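Local coordinates for protein OxyR (Porphyromonas gingivalis, PDB 3HO7) that probably acts as a redox-sensitive, DNA-binding transcriptional activator of the LysR family, present here as its regulatory domain, at residues Gly74-Leu86 with Ile207-Leu221. Sequence-based numbering, arbitrary orientation.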
ATOM      1  N   GLY A  74       2.956  13.147  26.608  1.00 35.80           N
ATOM      2  CA  GLY A  74       1.634  13.658  26.260  1.00 35.31           C
ATOM      3  C   GLY A  74       0.735  12.622  25.612  1.00 33.90           C
ATOM      4  O   GLY A  74      -0.437  12.890  25.336  1.00 33.87           O
ATOM      5  N   LEU A  75       1.283  11.437  25.363  1.00 32.94           N
ATOM      6  CA  LEU A  75       0.518  10.354  24.758  1.00 31.63           C
ATOM      7  C   LEU A  75       0.566   9.105  25.627  1.00 31.41           C
ATOM      8  O   LEU A  75       1.373   9.007  26.551  1.00 31.93           O
ATOM      9  CB  LEU A  75       1.058  10.020  23.365  1.00 30.71           C
ATOM     10  CG  LEU A  75       1.029  11.114  22.299  1.00 30.75           C
ATOM     11  CD1 LEU A  75       1.413  10.526  20.948  1.00 29.58           C
ATOM     12  CD2 LEU A  75      -0.348  11.760  22.234  1.00 30.80           C
ATOM     13  N   GLU A  76      -0.306   8.151  25.321  1.00 30.57           N
ATOM     14  CA  GLU A  76      -0.282   6.850  25.974  1.00 30.59           C
ATOM     15  C   GLU A  76      -0.961   5.825  25.078  1.00 29.62           C
ATOM     16  O   GLU A  76      -1.667   6.188  24.139  1.00 29.05           O
ATOM     17  CB  GLU A  76      -0.947   6.903  27.352  1.00 31.46           C
ATOM     18  CG  GLU A  76      -2.464   6.954  27.334  1.00 32.31           C
ATOM     19  CD  GLU A  76      -3.047   7.069  28.732  1.00 33.96           C
ATOM     20  OE1 GLU A  76      -2.412   7.721  29.589  1.00 35.88           O
ATOM     21  OE2 GLU A  76      -4.137   6.510  28.978  1.00 34.68           O
ATOM     22  N   ASP A  77      -0.734   4.548  25.356  1.00 29.37           N
ATOM     23  CA  ASP A  77      -1.262   3.494  24.505  1.00 28.65           C
ATOM     24  C   ASP A  77      -1.578   2.225  25.284  1.00 28.98           C
ATOM     25  O   ASP A  77      -1.111   2.034  26.406  1.00 29.96           O
ATOM     26  CB  ASP A  77      -0.288   3.186  23.365  1.00 27.78           C
ATOM     27  CG  ASP A  77       1.142   3.042  23.847  1.00 28.12           C
ATOM     28  OD1 ASP A  77       1.583   1.895  24.070  1.00 27.12           O
ATOM     29  OD2 ASP A  77       1.818   4.080  24.012  1.00 27.89           O
ATOM     30  N   ASP A  78      -2.372   1.359  24.668  1.00 28.63           N
ATOM     31  CA  ASP A  78      -2.786   0.113  25.290  1.00 28.95           C
ATOM     32  C   ASP A  78      -2.639  -1.031  24.298  1.00 28.26           C
ATOM     33  O   ASP A  78      -2.850  -0.857  23.098  1.00 27.40           O
ATOM     34  CB  ASP A  78      -4.238   0.214  25.759  1.00 29.54           C
ATOM     35  CG  ASP A  78      -4.418   1.212  26.884  1.00 30.32           C
ATOM     36  OD1 ASP A  78      -3.825   1.009  27.967  1.00 31.95           O
ATOM     37  OD2 ASP A  78      -5.156   2.201  26.688  1.00 30.40           O
ATOM     38  N   LEU A  79      -2.273  -2.202  24.804  1.00 28.67           N
ATOM     39  CA  LEU A  79      -2.082  -3.366  23.956  1.00 28.28           C
ATOM     40  C   LEU A  79      -3.396  -3.827  23.333  1.00 28.04           C
ATOM     41  O   LEU A  79      -4.423  -3.920  24.008  1.00 28.62           O
ATOM     42  CB  LEU A  79      -1.446  -4.508  24.753  1.00 29.13           C
ATOM     43  CG  LEU A  79      -1.185  -5.813  23.998  1.00 29.08           C
ATOM     44  CD1 LEU A  79      -0.226  -5.577  22.833  1.00 28.82           C
ATOM     45  CD2 LEU A  79      -0.643  -6.878  24.936  1.00 30.84           C
ATOM     46  N   LEU A  80      -3.359  -4.100  22.036  1.00 26.98           N
ATOM     47  CA  LEU A  80      -4.503  -4.679  21.347  1.00 26.83           C
ATOM     48  C   LEU A  80      -4.214  -6.142  21.044  1.00 27.15           C
ATOM     49  O   LEU A  80      -5.002  -7.023  21.385  1.00 27.99           O
ATOM     50  CB  LEU A  80      -4.811  -3.909  20.063  1.00 26.08           C
ATOM     51  CG  LEU A  80      -5.176  -2.437  20.263  1.00 25.52           C
ATOM     52  CD1 LEU A  80      -5.534  -1.783  18.939  1.00 25.43           C
ATOM     53  CD2 LEU A  80      -6.324  -2.310  21.259  1.00 26.05           C
ATOM     54  N   TYR A  81      -3.066  -6.397  20.422  1.00 26.68           N
ATOM     55  CA  TYR A  81      -2.650  -7.759  20.112  1.00 26.91           C
ATOM     56  C   TYR A  81      -1.207  -7.805  19.622  1.00 26.62           C
ATOM     57  O   TYR A  81      -0.666  -6.796  19.158  1.00 25.92           O
ATOM     58  CB  TYR A  81      -3.577  -8.380  19.063  1.00 26.65           C
ATOM     59  CG  TYR A  81      -3.624  -7.627  17.752  1.00 25.88           C
ATOM     60  CD1 TYR A  81      -2.845  -8.023  16.672  1.00 25.63           C
ATOM     61  CD2 TYR A  81      -4.454  -6.527  17.593  1.00 25.32           C
ATOM     62  CE1 TYR A  81      -2.890  -7.337  15.469  1.00 25.07           C
ATOM     63  CE2 TYR A  81      -4.504  -5.833  16.399  1.00 25.83           C
ATOM     64  CZ  TYR A  81      -3.723  -6.242  15.341  1.00 25.06           C
ATOM     65  OH  TYR A  81      -3.781  -5.544  14.154  1.00 25.61           O
ATOM     66  N   TYR A  82      -0.593  -8.978  19.734  1.00 27.22           N
ATOM     67  CA  TYR A  82       0.725  -9.214  19.161  1.00 27.04           C
ATOM     68  C   TYR A  82       0.552  -9.824  17.782  1.00 26.57           C
ATOM     69  O   TYR A  82      -0.489 -10.397  17.474  1.00 27.11           O
ATOM     70  CB  TYR A  82       1.550 -10.145  20.051  1.00 27.87           C
ATOM     71  CG  TYR A  82       1.899  -9.556  21.396  1.00 28.66           C
ATOM     72  CD1 TYR A  82       1.152  -9.865  22.526  1.00 29.40           C
ATOM     73  CD2 TYR A  82       2.971  -8.684  21.538  1.00 28.55           C
ATOM     74  CE1 TYR A  82       1.464  -9.326  23.756  1.00 31.09           C
ATOM     75  CE2 TYR A  82       3.291  -8.139  22.767  1.00 30.03           C
ATOM     76  CZ  TYR A  82       2.533  -8.465  23.873  1.00 31.17           C
ATOM     77  OH  TYR A  82       2.838  -7.929  25.102  1.00 33.38           O
ATOM     78  N   GLU A  83       1.572  -9.701  16.946  1.00 26.23           N
ATOM     79  CA  GLU A  83       1.476 -10.210  15.592  1.00 25.91           C
ATOM     80  C   GLU A  83       2.846 -10.621  15.092  1.00 26.03           C
ATOM     81  O   GLU A  83       3.784  -9.825  15.099  1.00 25.80           O
ATOM     82  CB  GLU A  83       0.875  -9.154  14.667  1.00 25.25           C
ATOM     83  CG  GLU A  83       0.685  -9.627  13.238  1.00 24.23           C
ATOM     84  CD  GLU A  83      -0.092  -8.632  12.400  1.00 22.47           C
ATOM     85  OE1 GLU A  83       0.015  -7.420  12.670  1.00 21.67           O
ATOM     86  OE2 GLU A  83      -0.803  -9.064  11.471  1.00 22.58           O
ATOM     87  N   GLU A  84       2.968 -11.881  14.702  1.00 26.74           N
ATOM     88  CA  GLU A  84       4.230 -12.401  14.213  1.00 27.04           C
ATOM     89  C   GLU A  84       4.597 -11.899  12.829  1.00 26.41           C
ATOM     90  O   GLU A  84       3.749 -11.790  11.949  1.00 25.84           O
ATOM     91  CB  GLU A  84       4.203 -13.930  14.187  1.00 28.05           C
ATOM     92  CG  GLU A  84       4.396 -14.583  15.535  1.00 29.87           C
ATOM     93  CD  GLU A  84       4.808 -16.037  15.421  1.00 31.72           C
ATOM     94  OE1 GLU A  84       5.369 -16.422  14.376  1.00 32.73           O
ATOM     95  OE2 GLU A  84       4.575 -16.792  16.383  1.00 33.64           O
ATOM     96  N   PHE A  85       5.881 -11.623  12.645  1.00 26.33           N
ATOM     97  CA  PHE A  85       6.440 -11.402  11.326  1.00 25.93           C
ATOM     98  C   PHE A  85       6.709 -12.764  10.704  1.00 26.08           C
ATOM     99  O   PHE A  85       7.221 -13.669  11.368  1.00 26.88           O
ATOM    100  CB  PHE A  85       7.752 -10.631  11.418  1.00 26.18           C
ATOM    101  CG  PHE A  85       7.583  -9.180  11.740  1.00 26.26           C
ATOM    102  CD1 PHE A  85       7.115  -8.297  10.783  1.00 26.89           C
ATOM    103  CD2 PHE A  85       7.910  -8.693  12.995  1.00 27.30           C
ATOM    104  CE1 PHE A  85       6.965  -6.956  11.074  1.00 26.93           C
ATOM    105  CE2 PHE A  85       7.764  -7.352  13.293  1.00 27.59           C
ATOM    106  CZ  PHE A  85       7.291  -6.482  12.329  1.00 27.60           C
ATOM    107  N   LEU A  86       6.359 -12.910   9.433  1.00 25.58           N
ATOM    108  CA  LEU A  86       6.627 -14.144   8.714  1.00 25.67           C
ATOM    109  C   LEU A  86       7.463 -13.857   7.480  1.00 25.16           C
ATOM    110  O   LEU A  86       7.319 -12.810   6.846  1.00 24.31           O
ATOM    111  CB  LEU A  86       5.326 -14.846   8.314  1.00 25.99           C
ATOM    112  CG  LEU A  86       4.454 -15.422   9.435  1.00 26.35           C
ATOM    113  CD1 LEU A  86       3.236 -16.113   8.842  1.00 27.38           C
ATOM    114  CD2 LEU A  86       5.251 -16.381  10.301  1.00 27.33           C
ATOM    115  N   ILE A 207     -11.090  -0.201  22.410  1.00 29.77           N
ATOM    116  CA  ILE A 207     -10.119  -1.237  22.744  1.00 29.40           C
ATOM    117  C   ILE A 207     -10.759  -2.619  22.671  1.00 29.68           C
ATOM    118  O   ILE A 207     -10.215  -3.536  22.060  1.00 29.19           O
ATOM    119  CB  ILE A 207      -9.506  -1.018  24.136  1.00 30.11           C
ATOM    120  CG1 ILE A 207      -8.705   0.287  24.163  1.00 29.85           C
ATOM    121  CG2 ILE A 207      -8.627  -2.205  24.524  1.00 29.76           C
ATOM    122  CD1 ILE A 207      -8.071   0.593  25.506  1.00 31.13           C
ATOM    123  N   GLY A 208     -11.926  -2.763  23.290  1.00 30.50           N
ATOM    124  CA  GLY A 208     -12.644  -4.029  23.260  1.00 31.06           C
ATOM    125  C   GLY A 208     -12.988  -4.486  21.856  1.00 30.48           C
ATOM    126  O   GLY A 208     -12.787  -5.648  21.506  1.00 30.52           O
ATOM    127  N   LEU A 209     -13.502  -3.567  21.043  1.00 30.03           N
ATOM    128  CA  LEU A 209     -13.932  -3.909  19.690  1.00 29.67           C
ATOM    129  C   LEU A 209     -12.765  -4.341  18.807  1.00 28.71           C
ATOM    130  O   LEU A 209     -12.867  -5.304  18.052  1.00 28.54           O
ATOM    131  CB  LEU A 209     -14.681  -2.739  19.046  1.00 29.57           C
ATOM    132  CG  LEU A 209     -16.122  -2.541  19.521  1.00 30.70           C
ATOM    133  CD1 LEU A 209     -16.708  -1.253  18.963  1.00 30.58           C
ATOM    134  CD2 LEU A 209     -16.983  -3.738  19.137  1.00 31.84           C
ATOM    135  N   LEU A 210     -11.654  -3.624  18.905  1.00 28.22           N
ATOM    136  CA  LEU A 210     -10.483  -3.968  18.112  1.00 27.70           C
ATOM    137  C   LEU A 210      -9.919  -5.323  18.530  1.00 28.20           C
ATOM    138  O   LEU A 210      -9.602  -6.160  17.685  1.00 27.97           O
ATOM    139  CB  LEU A 210      -9.422  -2.871  18.222  1.00 27.10           C
ATOM    140  CG  LEU A 210      -9.776  -1.553  17.528  1.00 26.82           C
ATOM    141  CD1 LEU A 210      -8.820  -0.449  17.954  1.00 26.51           C
ATOM    142  CD2 LEU A 210      -9.760  -1.722  16.016  1.00 26.98           C
ATOM    143  N   ARG A 211      -9.809  -5.542  19.836  1.00 29.12           N
ATOM    144  CA  ARG A 211      -9.305  -6.815  20.341  1.00 30.02           C
ATOM    145  C   ARG A 211     -10.218  -7.970  19.939  1.00 30.89           C
ATOM    146  O   ARG A 211      -9.748  -9.071  19.656  1.00 31.17           O
ATOM    147  CB  ARG A 211      -9.132  -6.773  21.860  1.00 30.87           C
ATOM    148  CG  ARG A 211      -8.138  -5.733  22.345  1.00 30.76           C
ATOM    149  CD  ARG A 211      -7.917  -5.849  23.840  1.00 32.27           C
ATOM    150  NE  ARG A 211      -7.373  -7.154  24.203  1.00 33.49           N
ATOM    151  CZ  ARG A 211      -7.330  -7.628  25.444  1.00 34.96           C
ATOM    152  NH1 ARG A 211      -7.806  -6.903  26.449  1.00 36.18           N
ATOM    153  NH2 ARG A 211      -6.819  -8.827  25.678  1.00 36.06           N
ATOM    154  N   SER A 212     -11.522  -7.714  19.908  1.00 31.64           N
ATOM    155  CA  SER A 212     -12.488  -8.738  19.525  1.00 32.82           C
ATOM    156  C   SER A 212     -12.451  -8.997  18.023  1.00 32.32           C
ATOM    157  O   SER A 212     -13.119  -9.903  17.522  1.00 33.05           O
ATOM    158  CB  SER A 212     -13.903  -8.330  19.942  1.00 33.61           C
ATOM    159  OG  SER A 212     -14.480  -7.453  18.989  1.00 33.47           O
ATOM    160  N   ALA A 213     -11.674  -8.190  17.308  1.00 31.48           N
ATOM    161  CA  ALA A 213     -11.569  -8.309  15.859  1.00 31.10           C
ATOM    162  C   ALA A 213     -10.559  -9.377  15.457  1.00 31.16           C
ATOM    163  O   ALA A 213     -10.494  -9.773  14.295  1.00 30.93           O
ATOM    164  CB  ALA A 213     -11.200  -6.967  15.241  1.00 30.23           C
ATOM    165  N   VAL A 214      -9.776  -9.844  16.423  1.00 31.53           N
ATOM    166  CA  VAL A 214      -8.763 -10.860  16.153  1.00 31.59           C
ATOM    167  C   VAL A 214      -8.869 -12.045  17.110  1.00 33.01           C
ATOM    168  O   VAL A 214      -9.419 -11.923  18.206  1.00 33.61           O
ATOM    169  CB  VAL A 214      -7.340 -10.262  16.210  1.00 30.84           C
ATOM    170  CG1 VAL A 214      -7.206  -9.128  15.206  1.00 29.93           C
ATOM    171  CG2 VAL A 214      -7.019  -9.773  17.615  1.00 30.79           C
ATOM    172  N   PRO A 215      -8.347 -13.206  16.689  1.00 33.47           N
ATOM    173  CA  PRO A 215      -8.338 -14.405  17.522  1.00 34.91           C
ATOM    174  C   PRO A 215      -7.715 -14.120  18.884  1.00 35.34           C
ATOM    175  O   PRO A 215      -6.694 -13.435  18.965  1.00 34.64           O
ATOM    176  CB  PRO A 215      -7.464 -15.372  16.725  1.00 34.90           C
ATOM    177  CG  PRO A 215      -7.634 -14.943  15.311  1.00 33.92           C
ATOM    178  CD  PRO A 215      -7.745 -13.447  15.367  1.00 32.73           C
ATOM    179  N   SER A 216      -8.325 -14.648  19.941  1.00 36.77           N
ATOM    180  CA  SER A 216      -7.896 -14.359  21.308  1.00 37.29           C
ATOM    181  C   SER A 216      -6.458 -14.787  21.587  1.00 37.25           C
ATOM    182  O   SER A 216      -5.764 -14.156  22.383  1.00 37.04           O
ATOM    183  CB  SER A 216      -8.847 -15.007  22.320  1.00 39.01           C
ATOM    184  OG  SER A 216      -8.839 -16.417  22.195  1.00 40.50           O
ATOM    185  N   ASP A 217      -6.014 -15.859  20.939  1.00 37.52           N
ATOM    186  CA  ASP A 217      -4.638 -16.324  21.095  1.00 37.74           C
ATOM    187  C   ASP A 217      -3.639 -15.183  20.912  1.00 36.41           C
ATOM    188  O   ASP A 217      -2.593 -15.154  21.562  1.00 36.49           O
ATOM    189  CB  ASP A 217      -4.326 -17.443  20.100  1.00 38.03           C
ATOM    190  CG  ASP A 217      -4.820 -18.797  20.568  1.00 40.11           C
ATOM    191  OD1 ASP A 217      -5.600 -18.850  21.544  1.00 42.34           O
ATOM    192  OD2 ASP A 217      -4.423 -19.812  19.957  1.00 41.33           O
ATOM    193  N   MET A 218      -3.968 -14.250  20.021  1.00 35.17           N
ATOM    194  CA  MET A 218      -3.080 -13.133  19.710  1.00 34.01           C
ATOM    195  C   MET A 218      -3.049 -12.089  20.821  1.00 33.97           C
ATOM    196  O   MET A 218      -2.163 -11.237  20.851  1.00 33.20           O
ATOM    197  CB  MET A 218      -3.484 -12.464  18.391  1.00 32.95           C
ATOM    198  CG  MET A 218      -3.561 -13.410  17.202  1.00 33.34           C
ATOM    199  SD  MET A 218      -3.818 -12.544  15.642  1.00 33.04           S
ATOM    200  CE  MET A 218      -2.129 -12.156  15.171  1.00 31.94           C
ATOM    201  N   HIS A 219      -4.013 -12.152  21.735  1.00 34.78           N
ATOM    202  CA  HIS A 219      -4.082 -11.168  22.812  1.00 34.96           C
ATOM    203  C   HIS A 219      -2.900 -11.291  23.767  1.00 35.54           C
ATOM    204  O   HIS A 219      -2.574 -10.347  24.485  1.00 35.61           O
ATOM    205  CB  HIS A 219      -5.399 -11.278  23.586  1.00 35.94           C
ATOM    206  CG  HIS A 219      -6.614 -10.953  22.772  1.00 35.37           C
ATOM    207  ND1 HIS A 219      -7.875 -11.390  23.114  1.00 36.18           N
ATOM    208  CD2 HIS A 219      -6.757 -10.245  21.627  1.00 34.11           C
ATOM    209  CE1 HIS A 219      -8.745 -10.957  22.219  1.00 35.59           C
ATOM    210  NE2 HIS A 219      -8.093 -10.262  21.305  1.00 34.00           N
ATOM    211  N   LYS A 220      -2.258 -12.453  23.769  1.00 36.24           N
ATOM    212  CA  LYS A 220      -1.128 -12.700  24.658  1.00 37.19           C
ATOM    213  C   LYS A 220       0.051 -13.321  23.918  1.00 36.98           C
ATOM    214  O   LYS A 220      -0.129 -14.082  22.968  1.00 36.54           O
ATOM    215  CB  LYS A 220      -1.547 -13.609  25.817  1.00 38.99           C
ATOM    216  CG  LYS A 220      -2.588 -13.007  26.741  1.00 39.82           C
ATOM    217  CD  LYS A 220      -2.914 -13.956  27.887  1.00 42.02           C
ATOM    218  CE  LYS A 220      -3.956 -13.365  28.826  1.00 42.82           C
ATOM    219  NZ  LYS A 220      -4.340 -14.312  29.913  1.00 45.95           N
ATOM    220  N   LEU A 221       1.259 -12.989  24.364  1.00 37.32           N
ATOM    221  CA  LEU A 221       2.470 -13.552  23.783  1.00 37.52           C
ATOM    222  C   LEU A 221       2.498 -15.059  24.010  1.00 38.99           C
ATOM    223  O   LEU A 221       2.476 -15.526  25.151  1.00 40.53           O
ATOM    224  CB  LEU A 221       3.711 -12.902  24.398  1.00 37.74           C
ATOM    225  CG  LEU A 221       5.062 -13.301  23.801  1.00 37.49           C
ATOM    226  CD1 LEU A 221       5.146 -12.860  22.346  1.00 35.69           C
ATOM    227  CD2 LEU A 221       6.202 -12.705  24.615  1.00 37.88           C
TER
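Leu80 packs against helix 207-211 with both methyl branches: CD1 meets Leu210 CD1 at 3.7 Å, while CD2 touches both Ile207 CG2 and Arg211 CG. Its carbonyl O faces the aliphatic part of Arg211, whose CG comes within 3.5 Å, and also His219 CD2. That imidazole has Arg211 NE over its centre and Ser216 CA on the opposite face; NE2 donates to Arg211 O at 2.6 Å, the acceptor in the ring plane but NE2 above the carbonyl plane, tying the 3-10 segment 216-219 back to Arg211. The one hydrogen bond between the two segments runs from Tyr82 N to Met218 O, 3.0 Å and nearly straight at 168°. Beside it the Met218 chain bends at its last torsion (chi3 87°), bringing CE to 3.3 Å from Tyr82 O. Tyr81 takes CG between its backbone N and carbonyl carbon (chi1 59°), crosswise to Val214, whose CG2 touches Tyr81 CB and CG and whose CG1 lies over one ring face. The Tyr82 ring is flanked by Leu221 CB and, on the opposite face, Leu79 CD1. Ile207 CD1 touches Asp78 OD2, whose salt bridge is to Arg203. The contact joins a long sheet strand to the C-terminal part of the LysR substrate-binding, periplasmic-binding-protein-like domain. A classic beta bulge, Leu80 and Tyr81 both facing Val189 of strand 184-194, lies where helix and 3-10 segment cover the strand; Leu210 also packs on Val29 of helix 22-36.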